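PDB 5DJS: tetratricopeptide TPR_2 repeat protein from Thermobaculum terrenum, which is of unknown function but joins tetratricopeptide repeats to a GT-B-type domain of glycosyl transferase family 41 and binds uridine-5'-diphosphate. Local coordinates for residues Val435-Gly440 with Glu459-Thr464; Cys335-Ser340 with Leu414-Tyr419. The protein carries 1 engineered substitution. One frame throughout, in Å; residues are numbered along the deposited sequence.

Both contacts belong to the second parallel sheet of the chain, the one beside uridine-5'-diphosphate. Contact 2 joins the loops that follow strands 332-335 and 412-414 and places Phe336, Asn337 and Arg338 in the ligand pocket; contact 1 pairs the next two strands outward, 435-438 and 461-462, at the sheet's edge. Their centres lie about 13 Å apart. Asp415 connects them: its N is 2.9 Å from Val436 O, a probable hydrogen bond, and its CB lies 3.4 Å from Thr437 CG2. Contact 1 lies farther off, the side chain of Val435 about 9 Å from the ligand, whereas contact 2 touches the diphosphate directly.

Contact 1. Residues Val435-Gly440 with Glu459-Thr464; sequences VVTLEG and ELVSRT
Thr437 O receives two donors from Ser462 where strands 435-438 and 461-462 run side by side in parallel. Ser462 N lies 3.0 Å from Thr437 O; Ser462 OG also donates to Thr437 O. The two donors come from opposite faces of the carbonyl plane, tilted from it by 21° and 25°. With chi1 at 54°, the Ser462 hydroxyl stands between its own backbone N and carbonyl carbon, which lets OG turn back to an oxygen already bound by that N. Further along, Glu439 N donates to Ser462 O at 2.8 Å, while the bond from Thr437 N to Leu460 O is weak at 3.3 Å. Behind it Leu460 lays its alkyl chain along the backbone of Val435, CD1 coming within 3.4 Å of Val435 O. Val435, Val436, Thr437, Leu460, Val461 and Ser462 are all buried.

Toward partly exposed Leu438 and Glu439 and exposed Arg463 and Thr464 the contact thins out. Leu438 sets one methyl against the backbone just before helix 465-477, CD1 3.5 Å from Thr464 N; Thr464 OG1 caps that helix at Glu467 N. The extended Glu439 side chain crosses Val461, with Glu439 CB 3.8 Å from Val461 CG1, and its OE1 forms a salt bridge with Arg453. The Arg463 side chain starts out away from the other strand; its NH1 is 5.3 Å from Glu439 OE2, too far for a direct pair.

Thr437 and Val461 share the face packed on Leu452 of helix 447-454, which completes a beta-alpha-beta unit with the two strands; Ser462 faces Tyr468 of helix 465-477 on the other side, and strand 461-462 is outermost in the sheet.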
# COMPACT_ATOMS: atom_id res chain seq x y z
N VAL A 435 4.41 10.17 -16.80
CA VAL A 435 5.09 9.81 -15.56
C VAL A 435 6.49 9.32 -15.89
O VAL A 435 6.63 8.39 -16.68
CB VAL A 435 4.33 8.69 -14.81
CG1 VAL A 435 5.01 8.35 -13.49
CG2 VAL A 435 2.88 9.09 -14.56
N VAL A 436 7.51 9.93 -15.28
CA VAL A 436 8.89 9.47 -15.40
C VAL A 436 9.20 8.57 -14.20
O VAL A 436 8.81 8.88 -13.08
CB VAL A 436 9.89 10.65 -15.44
CG1 VAL A 436 11.29 10.16 -15.78
CG2 VAL A 436 9.43 11.71 -16.44
N THR A 437 9.89 7.45 -14.45
CA THR A 437 10.22 6.46 -13.41
C THR A 437 11.61 5.89 -13.62
O THR A 437 12.16 5.97 -14.72
CB THR A 437 9.27 5.24 -13.42
OG1 THR A 437 9.53 4.41 -14.57
CG2 THR A 437 7.84 5.67 -13.49
N LEU A 438 12.16 5.31 -12.55
CA LEU A 438 13.29 4.40 -12.65
C LEU A 438 12.77 2.95 -12.58
O LEU A 438 11.94 2.62 -11.73
CB LEU A 438 14.31 4.66 -11.53
CG LEU A 438 15.55 3.75 -11.47
CD1 LEU A 438 16.42 3.92 -12.70
CD2 LEU A 438 16.37 4.00 -10.21
N GLU A 439 13.24 2.11 -13.49
CA GLU A 439 12.97 0.68 -13.44
C GLU A 439 14.03 0.08 -12.52
O GLU A 439 15.20 -0.04 -12.91
CB GLU A 439 13.03 0.07 -14.86
CG GLU A 439 12.63 -1.39 -14.95
CD GLU A 439 12.62 -1.92 -16.37
OE1 GLU A 439 11.51 -2.19 -16.88
OE2 GLU A 439 13.72 -2.06 -16.98
N GLY A 440 13.63 -0.23 -11.28
CA GLY A 440 14.50 -0.92 -10.32
C GLY A 440 14.64 -2.40 -10.64
O GLY A 440 13.82 -2.97 -11.35
N GLU A 459 9.37 4.92 -23.40
CA GLU A 459 10.29 6.06 -23.49
C GLU A 459 10.34 6.88 -22.19
O GLU A 459 11.26 7.68 -22.01
CB GLU A 459 9.93 6.95 -24.68
CG GLU A 459 8.69 7.81 -24.47
CD GLU A 459 8.02 8.19 -25.77
OE1 GLU A 459 7.12 7.45 -26.20
OE2 GLU A 459 8.40 9.23 -26.35
N LEU A 460 9.36 6.70 -21.31
CA LEU A 460 9.37 7.30 -19.97
C LEU A 460 9.97 6.40 -18.87
O LEU A 460 9.79 6.67 -17.68
CB LEU A 460 7.94 7.71 -19.58
CG LEU A 460 7.16 8.56 -20.58
CD1 LEU A 460 5.85 9.02 -19.96
CD2 LEU A 460 7.96 9.77 -21.02
N VAL A 461 10.71 5.36 -19.25
CA VAL A 461 11.22 4.37 -18.31
C VAL A 461 12.76 4.36 -18.34
O VAL A 461 13.36 3.83 -19.26
CB VAL A 461 10.66 2.96 -18.63
CG1 VAL A 461 11.24 1.91 -17.70
CG2 VAL A 461 9.13 2.97 -18.55
N SER A 462 13.38 4.94 -17.31
CA SER A 462 14.83 4.95 -17.21
C SER A 462 15.33 3.66 -16.56
O SER A 462 14.63 3.08 -15.75
CB SER A 462 15.29 6.15 -16.39
OG SER A 462 14.64 6.19 -15.14
N ARG A 463 16.52 3.23 -16.95
CA ARG A 463 17.22 2.11 -16.33
C ARG A 463 18.35 2.61 -15.41
O ARG A 463 18.95 1.80 -14.71
CB ARG A 463 17.80 1.16 -17.39
CG ARG A 463 16.82 0.74 -18.50
CD ARG A 463 17.44 0.93 -19.89
NE ARG A 463 16.43 0.91 -20.95
CZ ARG A 463 16.03 -0.16 -21.65
NH1 ARG A 463 16.53 -1.38 -21.42
NH2 ARG A 463 15.09 -0.01 -22.59
N THR A 464 18.66 3.91 -15.44
CA THR A 464 19.65 4.53 -14.55
C THR A 464 19.16 5.87 -14.04
O THR A 464 18.27 6.50 -14.62
CB THR A 464 21.00 4.78 -15.23
OG1 THR A 464 20.82 5.67 -16.34
CG2 THR A 464 21.62 3.48 -15.74

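Contact 2. Residues Cys335-Ser340 with Leu414-Tyr419; sequences CFNRLS and LDTLPY. With UDP (uridine-5'-diphosphate), chain E.
The diphosphate side of the uridine-5'-diphosphate pocket is built partly where Arg338 comes up to Tyr419. A bend in the Arg338 chain at chi3 (-80°) turns its NE to the alpha-phosphate, where NE donates to UDP O1A at 3.0 Å; the backbone N of Arg338 adds a weak bond to UDP O2A. UDP O1A and Tyr419 OH both lie at the guanidinium edge, close to its plane. Arg338 NH2 is 3.3 Å from Tyr419 OH, and the guanidinium stands almost perpendicular (87°) to the tyrosine ring. Arg338 NH1 is hydrogen-bonded to Tyr123 OH, which further fixes the group; the Tyr123 ring also meets that of Tyr419.

The backbone of Tyr419 is tied within its own loop: Thr416 OG1 donates to Tyr419 O at 2.6 Å, in the carbonyl plane, bridging the cis peptide before Pro418. Deeper, at the strand ends, Cys335 SG packs 3.4 Å from Leu414 O and 3.9 Å from Thr416 CG2, and the Thr416 methyl also borders Asn337. Two loops leaving the C-terminal ends of adjacent parallel strands and meeting beside a diphosphate are characteristic of the nucleotide-binding, Rossmann-like domain of the GT-B fold.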
# COMPACT_ATOMS: atom_id res chain seq x y z
N CYS A 335 4.45 15.10 -7.91
CA CYS A 335 4.58 13.77 -7.29
C CYS A 335 3.65 13.65 -6.10
O CYS A 335 3.93 14.19 -5.03
CB CYS A 335 6.02 13.50 -6.84
SG CYS A 335 6.17 11.91 -6.01
N PHE A 336 2.54 12.94 -6.28
CA PHE A 336 1.49 12.85 -5.26
C PHE A 336 1.57 11.56 -4.43
O PHE A 336 0.55 11.00 -4.02
CB PHE A 336 0.11 13.04 -5.91
CG PHE A 336 -0.05 14.30 -6.71
CD1 PHE A 336 0.79 15.42 -6.55
CD2 PHE A 336 -1.09 14.40 -7.63
CE1 PHE A 336 0.62 16.56 -7.31
CE2 PHE A 336 -1.27 15.54 -8.39
CZ PHE A 336 -0.42 16.63 -8.22
N ASN A 337 2.80 11.15 -4.13
CA ASN A 337 3.07 9.93 -3.38
C ASN A 337 3.27 10.18 -1.87
O ASN A 337 3.66 11.28 -1.44
CB ASN A 337 4.29 9.23 -3.97
CG ASN A 337 3.98 8.53 -5.27
OD1 ASN A 337 3.02 7.77 -5.34
ND2 ASN A 337 4.78 8.75 -6.30
N ARG A 338 2.99 9.13 -1.09
CA ARG A 338 3.26 9.07 0.36
C ARG A 338 4.68 9.54 0.68
O ARG A 338 5.62 9.27 -0.09
CB ARG A 338 3.11 7.63 0.88
CG ARG A 338 1.69 7.09 0.88
CD ARG A 338 1.56 5.75 1.60
NE ARG A 338 1.97 4.58 0.80
CZ ARG A 338 2.98 3.75 1.07
NH1 ARG A 338 3.75 3.93 2.13
NH2 ARG A 338 3.24 2.73 0.26
N LEU A 339 4.83 10.18 1.84
CA LEU A 339 6.12 10.77 2.22
C LEU A 339 7.21 9.73 2.50
O LEU A 339 8.40 10.02 2.33
CB LEU A 339 5.94 11.72 3.40
CG LEU A 339 5.01 12.91 3.11
CD1 LEU A 339 4.80 13.73 4.37
CD2 LEU A 339 5.52 13.81 1.98
N SER A 340 6.80 8.52 2.88
CA SER A 340 7.73 7.40 3.06
C SER A 340 8.53 7.05 1.79
O SER A 340 9.68 6.57 1.87
CB SER A 340 6.97 6.17 3.54
OG SER A 340 5.66 6.15 3.01
N LEU A 414 6.50 12.81 -11.59
CA LEU A 414 7.75 12.13 -11.24
C LEU A 414 7.44 11.02 -10.25
O LEU A 414 6.74 11.24 -9.26
CB LEU A 414 8.74 13.11 -10.62
CG LEU A 414 9.16 14.29 -11.51
CD1 LEU A 414 10.00 15.28 -10.73
CD2 LEU A 414 9.91 13.81 -12.74
N ASP A 415 7.97 9.83 -10.52
CA ASP A 415 7.73 8.65 -9.67
C ASP A 415 8.88 8.48 -8.68
O ASP A 415 10.01 8.89 -8.96
CB ASP A 415 7.62 7.40 -10.54
CG ASP A 415 7.38 6.13 -9.75
OD1 ASP A 415 6.54 6.15 -8.82
OD2 ASP A 415 8.04 5.10 -10.06
N THR A 416 8.58 7.87 -7.54
CA THR A 416 9.57 7.69 -6.47
C THR A 416 10.45 6.45 -6.66
O THR A 416 10.12 5.53 -7.42
CB THR A 416 8.89 7.61 -5.10
OG1 THR A 416 7.82 6.66 -5.16
CG2 THR A 416 8.32 8.96 -4.70
N LEU A 417 11.59 6.47 -5.98
CA LEU A 417 12.48 5.33 -5.87
C LEU A 417 13.04 5.29 -4.42
O LEU A 417 13.05 6.33 -3.75
CB LEU A 417 13.63 5.44 -6.88
CG LEU A 417 14.42 6.75 -6.91
CD1 LEU A 417 15.93 6.55 -6.76
CD2 LEU A 417 14.13 7.53 -8.18
N PRO A 418 13.49 4.13 -3.93
CA PRO A 418 13.40 2.82 -4.60
C PRO A 418 12.02 2.15 -4.57
O PRO A 418 11.85 1.10 -5.23
CB PRO A 418 14.41 1.97 -3.80
CG PRO A 418 14.39 2.57 -2.44
CD PRO A 418 14.23 4.05 -2.66
N TYR A 419 11.07 2.71 -3.81
CA TYR A 419 9.71 2.20 -3.75
C TYR A 419 8.89 3.00 -4.80
O TYR A 419 8.51 4.17 -4.59
CB TYR A 419 9.16 2.37 -2.33
CG TYR A 419 7.86 1.65 -1.96
CD1 TYR A 419 6.70 1.76 -2.74
CD2 TYR A 419 7.75 0.92 -0.77
CE1 TYR A 419 5.50 1.14 -2.38
CE2 TYR A 419 6.56 0.30 -0.40
CZ TYR A 419 5.43 0.41 -1.21
OH TYR A 419 4.24 -0.19 -0.87
N1 UDP E . -4.99 10.09 -2.18
C2 UDP E . -5.92 11.08 -1.74
N3 UDP E . -5.47 12.26 -1.28
C4 UDP E . -4.15 12.53 -1.22
C5 UDP E . -3.22 11.59 -1.64
C6 UDP E . -3.67 10.36 -2.12
O2 UDP E . -7.16 10.88 -1.78
O4 UDP E . -3.76 13.62 -0.78
C1' UDP E . -5.48 8.79 -2.70
C2' UDP E . -5.10 8.67 -4.16
O2' UDP E . -6.25 8.17 -4.85
C3' UDP E . -3.90 7.74 -4.17
C4' UDP E . -4.02 6.92 -2.88
O4' UDP E . -4.91 7.66 -2.03
O3' UDP E . -3.86 6.89 -5.31
C5' UDP E . -2.72 6.68 -2.11
O5' UDP E . -1.58 6.52 -2.96
PA UDP E . -0.09 6.59 -2.31
O1A UDP E . -0.01 5.47 -1.30
O2A UDP E . 0.15 8.02 -1.90
O3A UDP E . 0.96 6.29 -3.51
PB UDP E . 0.93 4.98 -4.45
O1B UDP E . -0.48 4.83 -4.93
O2B UDP E . 1.85 5.34 -5.57
O3B UDP E . 1.43 3.85 -3.57